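Local atomic coordinates of DUF72 domain-containing protein (Thermotoga maritima, PDB entry 1VPQ), a protein that is of unknown function but belongs to the DUF72 family of the TIM-barrel clan and may bind anionic groups. Residues 154-159 and 187-192; 183-188 and 210-215; 205-210 and 222-227. All coordinates share one frame; numbering follows the deposited sequence.

Contact 1: residues 154-159 and 187-192; sequences VEFRHY and GLFPYR. With SO4 (sulfate ion), chain D; SO4 (sulfate ion), chain C; SO4 (sulfate ion), chain B.
Tyr159 and Gly187 open the contact: the backbone N of Tyr159 donates to Gly187 O at 2.8 Å, from above the carbonyl plane. With CG of Tyr159 between its backbone N and carbonyl carbon (chi1 76°), the tyrosine ring keeps this oxygen at its edge, Gly187 O lying 3.4 Å from Tyr159 CD1.

At Leu188 the backbones form a single bridge with His158, and Leu188 CA makes a CA-H...O contact of 3.3 Å to Arg157 O. Its side chain runs alongside that of Arg157, with Leu188 CD2 3.9 Å from Arg157 CG. Phe189 then adds a weak bond from its N to the same Arg157 O. The Phe189 ring presents its edge to His158 O, the oxygen lying 3.5 Å from Phe189 CD2. It is also inclined at 40° to the ring of Phe156, which stacks on Trp161. Pro190 CD covers part of one Phe189 face. Beyond it, Tyr191 N makes only weak bonds to a sulfate, which the guanidinium of Arg192 also approaches.

The Arg157 chain bends about its CB-CG and CG-CD bonds, and its guanidinium meets two other sulfates at its edge. Arg157 NE binds O4 of the chain C sulfate at 2.9 Å, while Arg157 NH1 binds O1 of the chain B sulfate at 3.1 Å. Lys84, Arg203, Tyr220 and Phe129 N also bind these ions. The sulfates probably come from the crystallisation liquor, but the site of these two, just past strand 152-155 at the end where TIM barrels usually hold their active sites, is consistent with a pocket for anionic groups.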
loop_
_atom_site.group_PDB
_atom_site.type_symbol
_atom_site.label_atom_id
_atom_site.label_comp_id
_atom_site.label_asym_id
_atom_site.label_seq_id
_atom_site.Cartn_x
_atom_site.Cartn_y
_atom_site.Cartn_z
ATOM N N VAL A 154 -3.119 -2.555 8.301
ATOM C CA VAL A 154 -4.496 -2.118 8.036
ATOM C C VAL A 154 -4.598 -0.598 7.821
ATOM O O VAL A 154 -4.000 0.198 8.561
ATOM C CB VAL A 154 -5.480 -2.577 9.172
ATOM C CG1 VAL A 154 -6.839 -1.874 9.046
ATOM C CG2 VAL A 154 -5.683 -4.101 9.144
ATOM N N GLU A 155 -5.386 -0.236 6.806
ATOM C CA GLU A 155 -5.722 1.141 6.468
ATOM C C GLU A 155 -7.246 1.352 6.497
ATOM O O GLU A 155 -8.000 0.579 5.891
ATOM C CB GLU A 155 -5.223 1.453 5.047
ATOM C CG GLU A 155 -5.370 2.912 4.629
ATOM C CD GLU A 155 -5.163 3.134 3.135
ATOM O OE1 GLU A 155 -4.318 2.440 2.545
ATOM O OE2 GLU A 155 -5.840 4.006 2.546
ATOM N N PHE A 156 -7.679 2.429 7.148
ATOM C CA PHE A 156 -9.084 2.848 7.163
ATOM C C PHE A 156 -9.309 4.085 6.304
ATOM O O PHE A 156 -8.424 4.934 6.176
ATOM C CB PHE A 156 -9.539 3.169 8.581
ATOM C CG PHE A 156 -9.095 2.177 9.602
ATOM C CD1 PHE A 156 -9.782 0.982 9.769
ATOM C CD2 PHE A 156 -7.999 2.443 10.413
ATOM C CE1 PHE A 156 -9.368 0.049 10.734
ATOM C CE2 PHE A 156 -7.580 1.525 11.381
ATOM C CZ PHE A 156 -8.269 0.328 11.542
ATOM N N ARG A 157 -10.505 4.175 5.728
ATOM C CA ARG A 157 -10.923 5.325 4.933
ATOM C C ARG A 157 -11.890 6.233 5.699
ATOM O O ARG A 157 -11.943 7.432 5.444
ATOM C CB ARG A 157 -11.603 4.853 3.651
ATOM C CG ARG A 157 -11.886 5.971 2.646
ATOM C CD ARG A 157 -10.716 6.141 1.726
ATOM N NE ARG A 157 -10.791 5.188 0.620
ATOM C CZ ARG A 157 -9.750 4.623 0.017
ATOM N NH1 ARG A 157 -8.507 4.866 0.416
ATOM N NH2 ARG A 157 -9.959 3.788 -0.990
ATOM N N HIS A 158 -12.644 5.669 6.640
ATOM C CA HIS A 158 -13.703 6.417 7.320
ATOM C C HIS A 158 -13.177 7.085 8.606
ATOM O O HIS A 158 -12.424 6.469 9.366
ATOM C CB HIS A 158 -14.880 5.474 7.625
ATOM C CG HIS A 158 -16.164 6.183 7.937
ATOM N ND1 HIS A 158 -16.664 6.288 9.218
ATOM C CD2 HIS A 158 -17.051 6.822 7.134
ATOM C CE1 HIS A 158 -17.800 6.961 9.189
ATOM N NE2 HIS A 158 -18.057 7.295 7.936
ATOM N N TYR A 159 -13.591 8.337 8.821
ATOM C CA TYR A 159 -13.177 9.158 9.965
ATOM C C TYR A 159 -13.428 8.513 11.348
ATOM O O TYR A 159 -12.618 8.666 12.266
ATOM C CB TYR A 159 -13.859 10.540 9.898
ATOM C CG TYR A 159 -15.324 10.533 10.295
ATOM C CD1 TYR A 159 -16.314 10.113 9.400
ATOM C CD2 TYR A 159 -15.720 10.935 11.568
ATOM C CE1 TYR A 159 -17.651 10.097 9.763
ATOM C CE2 TYR A 159 -17.055 10.916 11.941
ATOM C CZ TYR A 159 -18.020 10.493 11.037
ATOM O OH TYR A 159 -19.352 10.472 11.408
ATOM N N GLY A 187 -15.229 13.395 6.258
ATOM C CA GLY A 187 -15.466 11.954 6.351
ATOM C C GLY A 187 -14.263 11.045 6.212
ATOM O O GLY A 187 -14.314 9.888 6.631
ATOM N N LEU A 188 -13.191 11.559 5.619
ATOM C CA LEU A 188 -12.009 10.749 5.314
ATOM C C LEU A 188 -11.053 10.650 6.494
ATOM O O LEU A 188 -11.026 11.524 7.361
ATOM C CB LEU A 188 -11.264 11.324 4.112
ATOM C CG LEU A 188 -12.015 11.282 2.782
ATOM C CD1 LEU A 188 -11.149 11.852 1.677
ATOM C CD2 LEU A 188 -12.445 9.864 2.453
ATOM N N PHE A 189 -10.261 9.583 6.510
ATOM C CA PHE A 189 -9.370 9.321 7.629
ATOM C C PHE A 189 -8.185 10.288 7.556
ATOM O O PHE A 189 -7.602 10.477 6.485
ATOM C CB PHE A 189 -8.904 7.861 7.614
ATOM C CG PHE A 189 -8.257 7.416 8.896
ATOM C CD1 PHE A 189 -6.902 7.589 9.095
ATOM C CD2 PHE A 189 -9.003 6.828 9.901
ATOM C CE1 PHE A 189 -6.296 7.188 10.285
ATOM C CE2 PHE A 189 -8.402 6.419 11.084
ATOM C CZ PHE A 189 -7.049 6.598 11.275
ATOM N N PRO A 190 -7.834 10.921 8.694
ATOM C CA PRO A 190 -6.753 11.913 8.693
ATOM C C PRO A 190 -5.350 11.318 8.653
ATOM O O PRO A 190 -5.175 10.103 8.706
ATOM C CB PRO A 190 -6.965 12.648 10.016
ATOM C CG PRO A 190 -7.546 11.625 10.912
ATOM C CD PRO A 190 -8.427 10.770 10.036
ATOM N N TYR A 191 -4.364 12.199 8.558
ATOM C CA TYR A 191 -2.959 11.805 8.548
ATOM C C TYR A 191 -2.513 11.674 9.981
ATOM O O TYR A 191 -2.419 12.666 10.679
ATOM C CB TYR A 191 -2.125 12.864 7.826
ATOM C CG TYR A 191 -0.635 12.680 7.891
ATOM C CD1 TYR A 191 0.018 11.846 6.997
ATOM C CD2 TYR A 191 0.130 13.376 8.827
ATOM C CE1 TYR A 191 1.399 11.683 7.049
ATOM C CE2 TYR A 191 1.501 13.225 8.887
ATOM C CZ TYR A 191 2.133 12.381 7.994
ATOM O OH TYR A 191 3.499 12.224 8.043
ATOM N N ARG A 192 -2.289 10.439 10.413
ATOM C CA ARG A 192 -1.819 10.150 11.778
ATOM C C ARG A 192 -0.468 9.433 11.742
ATOM O O ARG A 192 -0.416 8.230 11.500
ATOM C CB ARG A 192 -2.837 9.282 12.551
ATOM C CG ARG A 192 -4.153 9.945 12.975
ATOM C CD ARG A 192 -4.047 11.449 13.007
ATOM N NE ARG A 192 -5.043 12.137 13.811
ATOM C CZ ARG A 192 -5.364 13.418 13.659
ATOM N NH1 ARG A 192 -4.805 14.151 12.701
ATOM N NH2 ARG A 192 -6.269 13.964 14.453
HETATM S S SO4 D . -4.632 16.077 8.658
HETATM O O1 SO4 D . -5.682 15.375 7.913
HETATM O O2 SO4 D . -4.905 16.070 10.101
HETATM O O3 SO4 D . -3.346 15.448 8.422
HETATM O O4 SO4 D . -4.534 17.441 8.174
HETATM S S SO4 C . -13.632 4.083 -1.326
HETATM O O1 SO4 C . -12.883 2.981 -1.924
HETATM O O2 SO4 C . -14.897 4.267 -2.016
HETATM O O3 SO4 C . -13.927 3.778 0.066
HETATM O O4 SO4 C . -12.861 5.317 -1.397
HETATM S S SO4 B . -6.640 2.623 -2.563
HETATM O O1 SO4 B . -6.705 2.794 -1.115
HETATM O O2 SO4 B . -7.923 2.157 -3.077
HETATM O O3 SO4 B . -6.318 3.911 -3.158
HETATM O O4 SO4 B . -5.630 1.620 -2.885
#

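Contact 2: residues 183-188 and 210-215; sequences PKLPGL and RWFEAE
Pro183 and Trp211 bring the two backbones nearest, 7.1 Å between their CA atoms, after which the chain reverses through a type II turn from Leu185 to Leu188, with Pro186 and Gly187 at its corners; no hydrogen bond spans the gap. The indole of Trp211, its CG anti to the backbone N (chi1 176°), offers one face to Pro183 and Leu188 together. Pro183 CD sits 4.0 Å from the centroid of the six-membered ring, a CH-pi contact, and Pro183 CG comes within 3.5 Å of Trp211 CE3. Leu188 CD1 lies over the same face, nearer the pyrrole rim.

Both segments belong to successive loops following barrel strands 176-181 and 199-204, so these apolar groups join neighbouring loops of a TIM-like barrel. Trp211 is engaged further by Tyr220, edge-to-face, and by a cation-pi contact with Arg219.

The indole turns its edge to Phe212, Trp211 CD1 resting over the centre of one phenyl face. Coming from the opposite direction, Leu188 brings CD2 to 3.6 Å from Phe212 CZ. Leu185 CD1 reaches both aromatic residues, touching Trp211 CB at 3.9 Å and Phe212 CE2 at 4.0 Å.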
loop_
_atom_site.group_PDB
_atom_site.type_symbol
_atom_site.label_atom_id
_atom_site.label_comp_id
_atom_site.label_asym_id
_atom_site.label_seq_id
_atom_site.Cartn_x
_atom_site.Cartn_y
_atom_site.Cartn_z
ATOM N N PRO A 183 -7.084 13.137 0.529
ATOM C CA PRO A 183 -7.737 14.452 0.493
ATOM C C PRO A 183 -8.209 14.978 1.869
ATOM O O PRO A 183 -8.565 14.194 2.765
ATOM C CB PRO A 183 -8.921 14.215 -0.445
ATOM C CG PRO A 183 -8.479 13.129 -1.338
ATOM C CD PRO A 183 -7.646 12.223 -0.479
ATOM N N LYS A 184 -8.183 16.299 2.030
ATOM C CA LYS A 184 -8.580 16.945 3.284
ATOM C C LYS A 184 -10.049 17.329 3.182
ATOM O O LYS A 184 -10.408 18.507 3.059
ATOM C CB LYS A 184 -7.695 18.166 3.597
ATOM C CG LYS A 184 -6.188 17.927 3.449
ATOM C CD LYS A 184 -5.709 16.647 4.117
ATOM C CE LYS A 184 -4.188 16.566 4.146
ATOM N NZ LYS A 184 -3.714 15.316 4.802
ATOM N N LEU A 185 -10.893 16.304 3.231
ATOM C CA LEU A 185 -12.319 16.453 2.980
ATOM C C LEU A 185 -13.130 15.794 4.086
ATOM O O LEU A 185 -12.622 14.914 4.795
ATOM C CB LEU A 185 -12.678 15.815 1.637
ATOM C CG LEU A 185 -11.972 16.368 0.393
ATOM C CD1 LEU A 185 -12.065 15.364 -0.743
ATOM C CD2 LEU A 185 -12.558 17.716 -0.039
ATOM N N PRO A 186 -14.400 16.205 4.230
ATOM C CA PRO A 186 -15.294 15.591 5.205
ATOM C C PRO A 186 -15.356 14.055 5.114
ATOM O O PRO A 186 -15.476 13.494 4.026
ATOM C CB PRO A 186 -16.656 16.210 4.853
ATOM C CG PRO A 186 -16.319 17.508 4.248
ATOM C CD PRO A 186 -15.081 17.276 3.474
ATOM N N GLY A 187 -15.229 13.395 6.258
ATOM C CA GLY A 187 -15.466 11.954 6.351
ATOM C C GLY A 187 -14.263 11.045 6.212
ATOM O O GLY A 187 -14.314 9.888 6.631
ATOM N N LEU A 188 -13.191 11.559 5.619
ATOM C CA LEU A 188 -12.009 10.749 5.314
ATOM C C LEU A 188 -11.053 10.650 6.494
ATOM O O LEU A 188 -11.026 11.524 7.361
ATOM C CB LEU A 188 -11.264 11.324 4.112
ATOM C CG LEU A 188 -12.015 11.282 2.782
ATOM C CD1 LEU A 188 -11.149 11.852 1.677
ATOM C CD2 LEU A 188 -12.445 9.864 2.453
ATOM N N ARG A 210 -11.703 16.612 -5.780
ATOM C CA ARG A 210 -12.795 16.002 -6.541
ATOM C C ARG A 210 -12.868 14.487 -6.281
ATOM O O ARG A 210 -13.533 13.747 -7.006
ATOM C CB ARG A 210 -12.589 16.302 -8.033
ATOM C CG ARG A 210 -13.865 16.310 -8.870
ATOM C CD ARG A 210 -13.610 16.765 -10.311
ATOM N N TRP A 211 -12.187 14.048 -5.225
ATOM C CA TRP A 211 -12.087 12.639 -4.835
ATOM C C TRP A 211 -13.393 11.859 -4.866
ATOM O O TRP A 211 -13.390 10.706 -5.266
ATOM C CB TRP A 211 -11.479 12.566 -3.426
ATOM C CG TRP A 211 -11.374 11.201 -2.801
ATOM C CD1 TRP A 211 -12.321 10.574 -2.042
ATOM C CD2 TRP A 211 -10.235 10.326 -2.820
ATOM N NE1 TRP A 211 -11.856 9.360 -1.606
ATOM C CE2 TRP A 211 -10.578 9.180 -2.066
ATOM C CE3 TRP A 211 -8.959 10.398 -3.402
ATOM C CZ2 TRP A 211 -9.692 8.106 -1.877
ATOM C CZ3 TRP A 211 -8.075 9.330 -3.216
ATOM C CH2 TRP A 211 -8.452 8.197 -2.459
ATOM N N PHE A 212 -14.495 12.465 -4.431
ATOM C CA PHE A 212 -15.795 11.762 -4.345
ATOM C C PHE A 212 -16.611 11.773 -5.657
ATOM O O PHE A 212 -17.583 11.029 -5.787
ATOM C CB PHE A 212 -16.652 12.339 -3.207
ATOM C CG PHE A 212 -16.122 12.040 -1.832
ATOM C CD1 PHE A 212 -16.250 10.773 -1.286
ATOM C CD2 PHE A 212 -15.497 13.026 -1.083
ATOM C CE1 PHE A 212 -15.762 10.493 -0.014
ATOM C CE2 PHE A 212 -15.007 12.753 0.184
ATOM C CZ PHE A 212 -15.141 11.484 0.719
ATOM N N GLU A 213 -16.225 12.620 -6.609
ATOM C CA GLU A 213 -16.924 12.722 -7.901
ATOM C C GLU A 213 -16.187 12.013 -9.044
ATOM O O GLU A 213 -16.806 11.624 -10.033
ATOM C CB GLU A 213 -17.121 14.193 -8.285
ATOM C CG GLU A 213 -18.040 14.980 -7.355
ATOM C CD GLU A 213 -17.355 15.398 -6.063
ATOM O OE1 GLU A 213 -16.314 16.084 -6.134
ATOM O OE2 GLU A 213 -17.856 15.042 -4.972
ATOM N N ALA A 214 -14.876 11.831 -8.892
ATOM C CA ALA A 214 -13.994 11.500 -10.014
ATOM C C ALA A 214 -14.079 10.049 -10.506
ATOM O O ALA A 214 -14.184 9.114 -9.702
ATOM C CB ALA A 214 -12.554 11.842 -9.658
ATOM N N GLU A 215 -13.997 9.900 -11.837
ATOM C CA GLU A 215 -14.058 8.610 -12.556
ATOM C C GLU A 215 -12.775 7.785 -12.504
ATOM O O GLU A 215 -11.806 8.097 -13.206
ATOM C CB GLU A 215 -14.320 8.856 -14.041
ATOM C CG GLU A 215 -15.735 9.238 -14.408
ATOM C CD GLU A 215 -16.007 9.067 -15.897
ATOM O OE1 GLU A 215 -15.037 9.029 -16.691
ATOM O OE2 GLU A 215 -17.192 8.972 -16.274
#

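Contact 3: residues 205-210 and 222-227; sequences HGRNER and YLYSEE
The Tyr222 ring takes the backbone of Gly206 and Arg207 on one face: Arg207 N lies 3.4 Å from Tyr222 CG, above the ring and offset toward its rim. Over that face Arg207 CB adds a CH-pi contact, 4.0 Å from the Tyr222 centroid. Tyr222 CE2 in turn rests over one face of Tyr224. The guanidinium of Arg207 is steeply inclined to the Tyr224 ring, their planes 77° apart, and Arg207 NE passes 3.9 Å from Tyr224 CE1.

Gly206, whose positive phi of 77° suits glycine, has no side chain to hold the backbone off, and its CA packs against both tyrosine rings. Its N makes a weak bond of 3.1 Å to Tyr224 OH, whose stronger partner is Asp181 OD2. Outside the two segments, that same Asp181 oxygen forms a salt bridge with Arg207 NE, which the extended arginine chain carries past the rings. Glu228 pairs with Arg207 NH1 and with Tyr222 OH, so two acidic side chains secure the polar ends of this cluster.

Farther along, Asn208 OD1 accepts from Arg210 N at 2.9 Å, forming an Asx turn. Ser225 occupies the N-cap of helix 226-240, its side chain capping a backbone N while Ser225 N bonds to Glu228 OE2, as in a capping box. A long loop after strand 199-204 is thus fastened where it enters its helix, one beta-alpha connection at the end of a TIM-like barrel where the C termini of its strands lie.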
loop_
_atom_site.group_PDB
_atom_site.type_symbol
_atom_site.label_atom_id
_atom_site.label_comp_id
_atom_site.label_asym_id
_atom_site.label_seq_id
_atom_site.Cartn_x
_atom_site.Cartn_y
_atom_site.Cartn_z
ATOM N N HIS A 205 -2.130 9.033 -1.363
ATOM C CA HIS A 205 -3.107 8.953 -2.461
ATOM C C HIS A 205 -3.284 10.264 -3.208
ATOM O O HIS A 205 -4.103 10.349 -4.132
ATOM C CB HIS A 205 -4.482 8.544 -1.912
ATOM C CG HIS A 205 -4.468 7.273 -1.125
ATOM N ND1 HIS A 205 -4.114 6.065 -1.679
ATOM C CD2 HIS A 205 -4.785 7.020 0.164
ATOM C CE1 HIS A 205 -4.198 5.123 -0.758
ATOM N NE2 HIS A 205 -4.602 5.677 0.371
ATOM N N GLY A 206 -2.540 11.284 -2.791
ATOM C CA GLY A 206 -2.782 12.652 -3.234
ATOM C C GLY A 206 -3.973 13.265 -2.515
ATOM O O GLY A 206 -4.574 12.641 -1.648
ATOM N N ARG A 207 -4.321 14.486 -2.900
ATOM C CA ARG A 207 -5.312 15.280 -2.183
ATOM C C ARG A 207 -6.307 15.934 -3.117
ATOM O O ARG A 207 -6.746 17.061 -2.883
ATOM C CB ARG A 207 -4.620 16.371 -1.374
ATOM C CG ARG A 207 -3.598 15.852 -0.421
ATOM C CD ARG A 207 -2.897 16.999 0.210
ATOM N NE ARG A 207 -1.994 16.545 1.243
ATOM C CZ ARG A 207 -1.211 17.344 1.954
ATOM N NH1 ARG A 207 -1.214 18.662 1.746
ATOM N NH2 ARG A 207 -0.418 16.820 2.875
ATOM N N ASN A 208 -6.660 15.213 -4.173
ATOM C CA ASN A 208 -7.651 15.667 -5.130
ATOM C C ASN A 208 -8.970 16.013 -4.434
ATOM O O ASN A 208 -9.617 15.150 -3.865
ATOM C CB ASN A 208 -7.867 14.576 -6.187
ATOM C CG ASN A 208 -8.736 15.040 -7.356
ATOM O OD1 ASN A 208 -9.256 16.152 -7.361
ATOM N ND2 ASN A 208 -8.897 14.171 -8.350
ATOM N N GLU A 209 -9.361 17.284 -4.504
ATOM C CA GLU A 209 -10.628 17.766 -3.928
ATOM C C GLU A 209 -11.875 17.185 -4.591
ATOM O O GLU A 209 -12.972 17.279 -4.041
ATOM C CB GLU A 209 -10.707 19.284 -4.043
ATOM C CG GLU A 209 -9.674 20.027 -3.208
ATOM C CD GLU A 209 -9.651 21.528 -3.485
ATOM O OE1 GLU A 209 -10.426 22.007 -4.355
ATOM O OE2 GLU A 209 -8.846 22.222 -2.824
ATOM N N ARG A 210 -11.703 16.612 -5.780
ATOM C CA ARG A 210 -12.795 16.002 -6.541
ATOM C C ARG A 210 -12.868 14.487 -6.281
ATOM O O ARG A 210 -13.533 13.747 -7.006
ATOM C CB ARG A 210 -12.589 16.302 -8.033
ATOM C CG ARG A 210 -13.865 16.310 -8.870
ATOM C CD ARG A 210 -13.610 16.765 -10.311
ATOM N N TYR A 222 -3.276 13.887 -8.929
ATOM C CA TYR A 222 -2.678 14.865 -8.028
ATOM C C TYR A 222 -1.164 14.726 -8.056
ATOM O O TYR A 222 -0.649 13.619 -8.185
ATOM C CB TYR A 222 -3.186 14.658 -6.611
ATOM C CG TYR A 222 -2.800 15.759 -5.657
ATOM C CD1 TYR A 222 -3.587 16.890 -5.527
ATOM C CD2 TYR A 222 -1.664 15.658 -4.867
ATOM C CE1 TYR A 222 -3.244 17.911 -4.654
ATOM C CE2 TYR A 222 -1.306 16.679 -3.977
ATOM C CZ TYR A 222 -2.104 17.798 -3.876
ATOM O OH TYR A 222 -1.779 18.812 -3.010
ATOM N N LEU A 223 -0.465 15.854 -7.954
ATOM C CA LEU A 223 0.995 15.879 -7.899
ATOM C C LEU A 223 1.432 16.674 -6.676
ATOM O O LEU A 223 1.308 17.901 -6.653
ATOM C CB LEU A 223 1.585 16.505 -9.173
ATOM C CG LEU A 223 3.122 16.506 -9.301
ATOM C CD1 LEU A 223 3.673 15.118 -9.602
ATOM C CD2 LEU A 223 3.569 17.478 -10.365
ATOM N N TYR A 224 1.935 15.972 -5.664
ATOM C CA TYR A 224 2.440 16.619 -4.465
ATOM C C TYR A 224 3.507 17.669 -4.799
ATOM O O TYR A 224 4.383 17.434 -5.626
ATOM C CB TYR A 224 3.044 15.587 -3.512
ATOM C CG TYR A 224 2.041 14.753 -2.749
ATOM C CD1 TYR A 224 1.468 15.229 -1.567
ATOM C CD2 TYR A 224 1.690 13.472 -3.183
ATOM C CE1 TYR A 224 0.559 14.467 -0.850
ATOM C CE2 TYR A 224 0.773 12.699 -2.469
ATOM C CZ TYR A 224 0.216 13.205 -1.303
ATOM O OH TYR A 224 -0.691 12.461 -0.592
ATOM N N SER A 225 3.415 18.821 -4.143
ATOM C CA SER A 225 4.457 19.840 -4.197
ATOM C C SER A 225 5.661 19.403 -3.375
ATOM O O SER A 225 5.531 18.595 -2.456
ATOM C CB SER A 225 3.935 21.176 -3.650
ATOM O OG SER A 225 3.847 21.167 -2.227
ATOM N N GLU A 226 6.824 19.957 -3.711
ATOM C CA GLU A 226 8.068 19.712 -2.970
ATOM C C GLU A 226 7.937 20.108 -1.495
ATOM O O GLU A 226 8.518 19.466 -0.619
ATOM C CB GLU A 226 9.245 20.458 -3.619
ATOM N N GLU A 227 7.161 21.158 -1.231
ATOM C CA GLU A 227 6.919 21.619 0.140
ATOM C C GLU A 227 6.197 20.553 0.970
ATOM O O GLU A 227 6.594 20.266 2.104
ATOM C CB GLU A 227 6.092 22.909 0.144
ATOM C CG GLU A 227 6.719 24.086 -0.613
ATOM C CD GLU A 227 7.812 24.818 0.185
ATOM O OE1 GLU A 227 8.764 24.151 0.673
ATOM O OE2 GLU A 227 7.723 26.070 0.303
#

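In the fold
From the N terminus, the chain leaves strand 152-155 into the first segment of contact 1, then passes through helix 164-173 and strand 176-181 before the loop after that strand returns to close it. Contact 2 starts in that same loop, sharing Gly187 and Leu188 with contact 1, and closes beyond strand 199-204. Contact 3 opens after this strand, once contact 1 is complete, and crosses contact 2, sharing Arg210; it closes at the start of helix 226-240. Direct touches complete the connection: Glu155 OE2 and His205 NE2 join contacts 1 and 3, while Pro183 packs on Gly206 between contacts 2 and 3. Three successive strand-end loops are thereby tied together around the barrel mouth.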